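Local coordinates for protein ribonucleoside-diphosphate reductase, alpha chain (Actinobacillus ureae ATCC 25976, PDB 6DQX) that probably reduces ribonucleoside diphosphates to deoxyribonucleotides as the catalytic alpha subunit of a class Id ribonucleotide reductase, at residues M208-E220 / T243-N255. Numbering follows the deposited sequence.
Sequences MYYGVCVGHDWLE and TGIPYLFFKDNAN. With EDO (1,2-ethanediol), chain G.
P246 sits in the angle between the Y210 ring and V212. Its CB lies over one face of that ring, toward the rim, 3.8 Å from the Y210 centroid and 20° off the normal, a CH-pi contact. The first torsion of Y210 (74°) places CG between the backbone N and the carbonyl carbon, standing the ring alongside the proline. P246 CB also meets V212 CG2 at 3.8 Å, while its CD and CG lie near Y210 OH. I245, joined to P246 by a cis peptide, brings its CD1 to 3.6 Å from Y210 CD1, and the same methyl approaches the edge of the Y209 ring.

At G211 the absence of a side chain lets Y247 CB close in on the glycine CA, where a beta carbon would be tight. From there the Y247 ring extends toward Y209, with Y210 O over one face, and sets its OH over the Y209 ring, 3.4 Å from Y209 CG. Bridges G211–Y247, V212–L248 and C213–F249 identify a parallel pair, and the helical link between these strands makes a beta-alpha-beta crossover within the reductase barrel. L236 of helix 227-243 packs on V212, P246 and L248. On the face that carries Y247, opposite V212 and L248, C213 SG makes an oblique sulfur-aromatic contact with the F249 ring, 3.7 Å from F249 CD2.

V214 N donates to F249 O at 2.9 Å, after which both chains turn into helices. The extended K251 chain drapes over G215, its CE 3.6 Å from G215 N, while its NZ continues to salt bridges with E188 and D186. D252 reaches the start of the helix beginning at H216: its OD2 accepts from H216 N at 2.8 Å and 161° through the anti lone pair, and a water donating to OD2 also accepts from D217 N.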
ATOM      1  N   MET A 208       4.631   4.848  12.126  1.00 21.06           N
ATOM      2  CA  MET A 208       4.750   6.167  11.529  1.00 21.42           C
ATOM      3  C   MET A 208       4.625   7.234  12.600  1.00 21.80           C
ATOM      4  O   MET A 208       3.987   7.031  13.660  1.00 19.10           O
ATOM      5  CB  MET A 208       3.739   6.389  10.409  1.00 21.96           C
ATOM      6  CG  MET A 208       2.289   6.419  10.813  1.00 22.68           C
ATOM      7  SD  MET A 208       1.232   6.885   9.437  1.00 22.53           S
ATOM      8  CE  MET A 208       1.036   8.633   9.703  1.00 22.20           C
ATOM      9  N   TYR A 209       5.279   8.360  12.340  1.00 19.42           N
ATOM     10  CA  TYR A 209       5.120   9.546  13.182  1.00 20.85           C
ATOM     11  C   TYR A 209       4.041  10.452  12.616  1.00 18.30           C
ATOM     12  O   TYR A 209       3.541  10.238  11.500  1.00 18.09           O
ATOM     13  CB  TYR A 209       6.445  10.310  13.257  1.00 23.75           C
ATOM     14  CG  TYR A 209       7.572   9.473  13.774  1.00 28.91           C
ATOM     15  CD1 TYR A 209       7.560   9.000  15.090  1.00 33.28           C
ATOM     16  CD2 TYR A 209       8.651   9.139  12.953  1.00 33.53           C
ATOM     17  CE1 TYR A 209       8.595   8.213  15.577  1.00 37.60           C
ATOM     18  CE2 TYR A 209       9.701   8.351  13.428  1.00 37.19           C
ATOM     19  CZ  TYR A 209       9.665   7.893  14.738  1.00 38.72           C
ATOM     20  OH  TYR A 209      10.696   7.106  15.202  1.00 44.70           O
ATOM     21  N   TYR A 210       3.653  11.462  13.383  1.00 16.36           N
ATOM     22  CA  TYR A 210       2.749  12.475  12.893  1.00 15.62           C
ATOM     23  C   TYR A 210       2.975  13.842  13.494  1.00 15.55           C
ATOM     24  O   TYR A 210       3.569  13.987  14.563  1.00 14.81           O
ATOM     25  CB  TYR A 210       1.255  12.091  13.017  1.00 15.68           C
ATOM     26  CG  TYR A 210       0.656  12.140  14.427  1.00 14.90           C
ATOM     27  CD1 TYR A 210       1.146  11.333  15.442  1.00 16.32           C
ATOM     28  CD2 TYR A 210      -0.371  13.008  14.722  1.00 15.16           C
ATOM     29  CE1 TYR A 210       0.616  11.390  16.730  1.00 16.45           C
ATOM     30  CE2 TYR A 210      -0.916  13.077  15.989  1.00 15.90           C
ATOM     31  CZ  TYR A 210      -0.425  12.255  16.977  1.00 15.88           C
ATOM     32  OH  TYR A 210      -0.977  12.372  18.206  1.00 18.11           O
ATOM     33  N   GLY A 211       2.484  14.822  12.743  1.00 14.58           N
ATOM     34  CA  GLY A 211       2.460  16.206  13.118  1.00 15.05           C
ATOM     35  C   GLY A 211       1.079  16.778  12.965  1.00 15.09           C
ATOM     36  O   GLY A 211       0.273  16.315  12.138  1.00 15.69           O
ATOM     37  N   VAL A 212       0.808  17.809  13.751  1.00 14.11           N
ATOM     38  CA  VAL A 212      -0.464  18.498  13.736  1.00 14.16           C
ATOM     39  C   VAL A 212      -0.278  19.942  13.293  1.00 15.69           C
ATOM     40  O   VAL A 212       0.566  20.684  13.845  1.00 14.79           O
ATOM     41  CB  VAL A 212      -1.151  18.422  15.110  1.00 14.30           C
ATOM     42  CG1 VAL A 212      -2.411  19.280  15.110  1.00 15.14           C
ATOM     43  CG2 VAL A 212      -1.495  16.965  15.429  1.00 15.00           C
ATOM     44  N   CYS A 213      -1.041  20.329  12.288  1.00 15.83           N
ATOM     45  CA  CYS A 213      -0.980  21.682  11.750  1.00 16.36           C
ATOM     46  C   CYS A 213      -1.945  22.600  12.477  1.00 17.34           C
ATOM     47  O   CYS A 213      -3.153  22.398  12.448  1.00 17.36           O
ATOM     48  CB  CYS A 213      -1.220  21.687  10.235  1.00 16.63           C
ATOM     49  SG  CYS A 213      -0.407  20.328   9.385  1.00 17.81           S
ATOM     50  N   VAL A 214      -1.394  23.618  13.139  1.00 16.44           N
ATOM     51  CA  VAL A 214      -2.141  24.468  14.060  1.00 17.02           C
ATOM     52  C   VAL A 214      -2.059  25.917  13.622  1.00 18.12           C
ATOM     53  O   VAL A 214      -0.945  26.481  13.575  1.00 18.40           O
ATOM     54  CB  VAL A 214      -1.534  24.376  15.486  1.00 17.28           C
ATOM     55  CG1 VAL A 214      -2.335  25.234  16.461  1.00 17.77           C
ATOM     56  CG2 VAL A 214      -1.466  22.938  15.948  1.00 17.50           C
ATOM     57  N   GLY A 215      -3.213  26.506  13.298  1.00 18.20           N
ATOM     58  CA  GLY A 215      -3.321  27.873  12.808  1.00 19.28           C
ATOM     59  C   GLY A 215      -3.379  28.927  13.909  1.00 19.67           C
ATOM     60  O   GLY A 215      -3.697  28.634  15.067  1.00 20.40           O
ATOM     61  N   HIS A 216      -3.088  30.163  13.524  1.00 19.67           N
ATOM     62  CA  HIS A 216      -3.112  31.305  14.432  1.00 21.83           C
ATOM     63  C   HIS A 216      -4.529  31.543  14.985  1.00 20.87           C
ATOM     64  O   HIS A 216      -4.716  31.573  16.198  1.00 22.15           O
ATOM     65  CB  HIS A 216      -2.610  32.564  13.697  1.00 23.13           C
ATOM     66  CG  HIS A 216      -2.686  33.822  14.514  1.00 25.18           C
ATOM     67  ND1 HIS A 216      -1.802  34.103  15.533  1.00 26.81           N
ATOM     68  CD2 HIS A 216      -3.540  34.873  14.452  1.00 26.80           C
ATOM     69  CE1 HIS A 216      -2.110  35.275  16.067  1.00 26.60           C
ATOM     70  NE2 HIS A 216      -3.161  35.760  15.431  1.00 26.11           N
ATOM     71  N   ASP A 217      -5.512  31.647  14.095  1.00 22.54           N
ATOM     72  CA  ASP A 217      -6.902  31.947  14.506  1.00 24.50           C
ATOM     73  C   ASP A 217      -7.469  30.855  15.430  1.00 24.97           C
ATOM     74  O   ASP A 217      -8.152  31.169  16.399  1.00 23.78           O
ATOM     75  CB  ASP A 217      -7.815  32.160  13.290  1.00 25.09           C
ATOM     76  CG  ASP A 217      -7.500  33.421  12.528  1.00 28.11           C
ATOM     77  OD1 ASP A 217      -6.889  34.347  13.100  1.00 27.84           O
ATOM     78  OD2 ASP A 217      -7.887  33.507  11.339  1.00 29.31           O
ATOM     79  N   TRP A 218      -7.159  29.586  15.142  1.00 24.51           N
ATOM     80  CA  TRP A 218      -7.543  28.461  15.999  1.00 24.73           C
ATOM     81  C   TRP A 218      -6.986  28.635  17.414  1.00 25.82           C
ATOM     82  O   TRP A 218      -7.723  28.501  18.411  1.00 25.73           O
ATOM     83  CB  TRP A 218      -7.090  27.107  15.403  1.00 23.89           C
ATOM     84  CG  TRP A 218      -7.719  25.925  16.083  1.00 23.36           C
ATOM     85  CD1 TRP A 218      -8.827  25.261  15.674  1.00 24.02           C
ATOM     86  CD2 TRP A 218      -7.289  25.287  17.288  1.00 22.53           C
ATOM     87  NE1 TRP A 218      -9.125  24.251  16.548  1.00 25.00           N
ATOM     88  CE2 TRP A 218      -8.195  24.246  17.554  1.00 24.59           C
ATOM     89  CE3 TRP A 218      -6.228  25.499  18.178  1.00 22.96           C
ATOM     90  CZ2 TRP A 218      -8.073  23.411  18.666  1.00 24.49           C
ATOM     91  CZ3 TRP A 218      -6.106  24.681  19.283  1.00 23.25           C
ATOM     92  CH2 TRP A 218      -7.026  23.636  19.515  1.00 25.02           C
ATOM     93  N   LEU A 219      -5.688  28.916  17.516  1.00 24.06           N
ATOM     94  CA  LEU A 219      -5.069  29.149  18.819  1.00 25.43           C
ATOM     95  C   LEU A 219      -5.603  30.382  19.529  1.00 24.45           C
ATOM     96  O   LEU A 219      -5.726  30.344  20.754  1.00 25.49           O
ATOM     97  CB  LEU A 219      -3.548  29.254  18.731  1.00 25.52           C
ATOM     98  CG  LEU A 219      -2.779  27.956  18.668  1.00 26.45           C
ATOM     99  CD1 LEU A 219      -1.332  28.300  18.312  1.00 27.77           C
ATOM    100  CD2 LEU A 219      -2.849  27.164  19.963  1.00 26.78           C
ATOM    101  N   GLU A 220      -5.917  31.453  18.799  1.00 25.82           N
ATOM    102  CA  GLU A 220      -6.524  32.642  19.437  1.00 29.85           C
ATOM    103  C   GLU A 220      -7.935  32.358  19.990  1.00 30.32           C
ATOM    104  O   GLU A 220      -8.308  32.879  21.049  1.00 30.39           O
ATOM    105  CB  GLU A 220      -6.560  33.842  18.493  1.00 33.28           C
ATOM    106  CG  GLU A 220      -5.183  34.460  18.222  1.00 36.50           C
ATOM    107  CD  GLU A 220      -4.509  35.023  19.468  1.00 39.20           C
ATOM    108  OE1 GLU A 220      -5.195  35.685  20.283  1.00 38.89           O
ATOM    109  OE2 GLU A 220      -3.289  34.792  19.640  1.00 39.65           O
ATOM    110  N   THR A 243       4.562  10.835  24.773  1.00 33.86           N
ATOM    111  CA  THR A 243       5.265  10.220  23.627  1.00 34.04           C
ATOM    112  C   THR A 243       6.388  11.041  22.968  1.00 32.60           C
ATOM    113  O   THR A 243       7.206  10.490  22.224  1.00 29.93           O
ATOM    114  CB  THR A 243       4.252   9.832  22.524  1.00 34.73           C
ATOM    115  OG1 THR A 243       3.618  10.999  21.983  1.00 36.01           O
ATOM    116  CG2 THR A 243       3.180   8.901  23.093  1.00 35.84           C
ATOM    117  N   GLY A 244       6.431  12.343  23.242  1.00 29.31           N
ATOM    118  CA  GLY A 244       7.306  13.259  22.522  1.00 28.75           C
ATOM    119  C   GLY A 244       6.610  13.920  21.342  1.00 26.62           C
ATOM    120  O   GLY A 244       7.012  15.003  20.928  1.00 24.42           O
ATOM    121  N   ILE A 245       5.557  13.285  20.823  1.00 24.85           N
ATOM    122  CA  ILE A 245       4.859  13.728  19.627  1.00 24.90           C
ATOM    123  C   ILE A 245       3.372  13.901  19.971  1.00 23.26           C
ATOM    124  O   ILE A 245       2.939  13.468  21.064  1.00 24.83           O
ATOM    125  CB  ILE A 245       5.133  12.743  18.462  1.00 25.44           C
ATOM    126  CG1 ILE A 245       4.379  11.409  18.658  1.00 26.79           C
ATOM    127  CG2 ILE A 245       6.625  12.530  18.291  1.00 25.60           C
ATOM    128  CD1 ILE A 245       4.122  10.689  17.360  1.00 27.21           C
ATOM    129  N   PRO A 246       2.556  14.493  19.097  1.00 20.45           N
ATOM    130  CA  PRO A 246       2.891  14.901  17.711  1.00 19.96           C
ATOM    131  C   PRO A 246       3.900  16.034  17.596  1.00 19.11           C
ATOM    132  O   PRO A 246       4.009  16.853  18.488  1.00 18.52           O
ATOM    133  CB  PRO A 246       1.549  15.409  17.173  1.00 20.28           C
ATOM    134  CG  PRO A 246       0.780  15.838  18.384  1.00 20.66           C
ATOM    135  CD  PRO A 246       1.192  14.898  19.471  1.00 20.75           C
ATOM    136  N   TYR A 247       4.543  16.118  16.442  1.00 18.77           N
ATOM    137  CA  TYR A 247       5.185  17.375  16.012  1.00 16.98           C
ATOM    138  C   TYR A 247       4.145  18.488  15.869  1.00 16.01           C
ATOM    139  O   TYR A 247       2.958  18.240  15.621  1.00 15.15           O
ATOM    140  CB  TYR A 247       5.915  17.182  14.655  1.00 17.22           C
ATOM    141  CG  TYR A 247       6.753  15.922  14.559  1.00 17.67           C
ATOM    142  CD1 TYR A 247       7.417  15.428  15.664  1.00 18.93           C
ATOM    143  CD2 TYR A 247       6.898  15.236  13.345  1.00 19.98           C
ATOM    144  CE1 TYR A 247       8.195  14.297  15.594  1.00 20.41           C
ATOM    145  CE2 TYR A 247       7.681  14.087  13.268  1.00 20.42           C
ATOM    146  CZ  TYR A 247       8.314  13.625  14.401  1.00 21.52           C
ATOM    147  OH  TYR A 247       9.107  12.480  14.383  1.00 28.40           O
ATOM    148  N   LEU A 248       4.577  19.733  16.060  1.00 15.47           N
ATOM    149  CA  LEU A 248       3.732  20.881  15.830  1.00 15.26           C
ATOM    150  C   LEU A 248       4.191  21.607  14.577  1.00 14.59           C
ATOM    151  O   LEU A 248       5.379  21.860  14.412  1.00 13.88           O
ATOM    152  CB  LEU A 248       3.787  21.809  17.026  1.00 16.44           C
ATOM    153  CG  LEU A 248       3.220  21.162  18.301  1.00 17.84           C
ATOM    154  CD1 LEU A 248       3.528  22.043  19.497  1.00 18.66           C
ATOM    155  CD2 LEU A 248       1.721  20.946  18.157  1.00 19.86           C
ATOM    156  N   PHE A 249       3.239  21.922  13.705  1.00 13.63           N
ATOM    157  CA  PHE A 249       3.504  22.706  12.489  1.00 13.30           C
ATOM    158  C   PHE A 249       2.626  23.936  12.590  1.00 13.72           C
ATOM    159  O   PHE A 249       1.387  23.863  12.489  1.00 12.55           O
ATOM    160  CB  PHE A 249       3.240  21.858  11.249  1.00 13.14           C
ATOM    161  CG  PHE A 249       3.378  22.599   9.951  1.00 13.40           C
ATOM    162  CD1 PHE A 249       4.621  22.983   9.478  1.00 13.85           C
ATOM    163  CD2 PHE A 249       2.268  22.895   9.188  1.00 13.78           C
ATOM    164  CE1 PHE A 249       4.740  23.657   8.263  1.00 13.71           C
ATOM    165  CE2 PHE A 249       2.378  23.567   7.981  1.00 14.02           C
ATOM    166  CZ  PHE A 249       3.617  23.958   7.528  1.00 13.64           C
ATOM    167  N   PHE A 250       3.251  25.080  12.874  1.00 13.18           N
ATOM    168  CA  PHE A 250       2.518  26.349  12.945  1.00 13.20           C
ATOM    169  C   PHE A 250       2.350  26.924  11.557  1.00 13.79           C
ATOM    170  O   PHE A 250       3.151  27.706  11.074  1.00 13.56           O
ATOM    171  CB  PHE A 250       3.224  27.314  13.898  1.00 13.83           C
ATOM    172  CG  PHE A 250       3.247  26.825  15.304  1.00 15.00           C
ATOM    173  CD1 PHE A 250       2.047  26.568  15.961  1.00 16.17           C
ATOM    174  CD2 PHE A 250       4.442  26.588  15.970  1.00 16.12           C
ATOM    175  CE1 PHE A 250       2.054  26.100  17.269  1.00 16.98           C
ATOM    176  CE2 PHE A 250       4.444  26.115  17.279  1.00 16.51           C
ATOM    177  CZ  PHE A 250       3.248  25.884  17.918  1.00 17.22           C
ATOM    178  N   LYS A 251       1.250  26.522  10.923  1.00 14.88           N
ATOM    179  CA  LYS A 251       1.099  26.673   9.487  1.00 14.90           C
ATOM    180  C   LYS A 251       1.028  28.118   9.041  1.00 15.34           C
ATOM    181  O   LYS A 251       1.451  28.462   7.929  1.00 16.08           O
ATOM    182  CB  LYS A 251      -0.119  25.868   8.990  1.00 15.72           C
ATOM    183  CG  LYS A 251      -1.453  26.219   9.647  1.00 16.76           C
ATOM    184  CD  LYS A 251      -2.557  25.324   9.084  1.00 16.81           C
ATOM    185  CE  LYS A 251      -3.786  25.311   9.966  1.00 18.17           C
ATOM    186  NZ  LYS A 251      -4.916  24.582   9.304  1.00 18.99           N
ATOM    187  N   ASP A 252       0.496  28.992   9.883  1.00 16.02           N
ATOM    188  CA  ASP A 252       0.407  30.387   9.502  1.00 17.08           C
ATOM    189  C   ASP A 252       1.784  31.089   9.598  1.00 16.04           C
ATOM    190  O   ASP A 252       2.111  31.908   8.731  1.00 15.47           O
ATOM    191  CB  ASP A 252      -0.709  31.085  10.280  1.00 19.21           C
ATOM    192  CG  ASP A 252      -2.104  30.566   9.878  1.00 21.99           C
ATOM    193  OD1 ASP A 252      -2.369  30.326   8.664  1.00 21.49           O
ATOM    194  OD2 ASP A 252      -2.939  30.391  10.786  1.00 24.47           O
ATOM    195  N   ASN A 253       2.611  30.687  10.564  1.00 14.16           N
ATOM    196  CA  ASN A 253       4.004  31.152  10.627  1.00 14.66           C
ATOM    197  C   ASN A 253       4.813  30.618   9.436  1.00 14.70           C
ATOM    198  O   ASN A 253       5.574  31.379   8.809  1.00 13.34           O
ATOM    199  CB  ASN A 253       4.674  30.773  11.941  1.00 14.88           C
ATOM    200  CG  ASN A 253       4.055  31.470  13.149  1.00 15.52           C
ATOM    201  OD1 ASN A 253       3.340  32.472  13.015  1.00 15.56           O
ATOM    202  ND2 ASN A 253       4.285  30.905  14.343  1.00 15.53           N
ATOM    203  N   ALA A 254       4.616  29.328   9.101  1.00 13.07           N
ATOM    204  CA  ALA A 254       5.308  28.740   7.957  1.00 13.40           C
ATOM    205  C   ALA A 254       4.959  29.482   6.671  1.00 13.28           C
ATOM    206  O   ALA A 254       5.841  29.812   5.879  1.00 13.86           O
ATOM    207  CB  ALA A 254       4.966  27.267   7.833  1.00 13.47           C
ATOM    208  N   ASN A 255       3.669  29.763   6.451  1.00 13.05           N
ATOM    209  CA  ASN A 255       3.286  30.406   5.210  1.00 13.67           C
ATOM    210  C   ASN A 255       3.631  31.892   5.176  1.00 14.61           C
ATOM    211  O   ASN A 255       4.007  32.416   4.112  1.00 13.65           O
ATOM    212  CB  ASN A 255       1.837  30.084   4.882  1.00 13.41           C
ATOM    213  CG  ASN A 255       1.717  28.679   4.308  1.00 13.08           C
ATOM    214  OD1 ASN A 255       2.073  28.458   3.159  1.00 12.91           O
ATOM    215  ND2 ASN A 255       1.313  27.724   5.124  1.00 12.57           N
TER
HETATM  216  C1  EDO G 606     -11.918  22.249  16.348  1.00 32.87           C
HETATM  217  O1  EDO G 606     -11.918  23.409  15.514  1.00 29.39           O
HETATM  218  C2  EDO G 606     -11.088  21.208  15.611  1.00 34.49           C
HETATM  219  O2  EDO G 606     -11.017  19.845  16.067  1.00 34.08           O
HETATM  220  O   HOH W   1       0.287  28.826  12.748  1.00 17.68           O
HETATM  221  O   HOH W   2      -5.177  31.568  11.178  1.00 23.34           O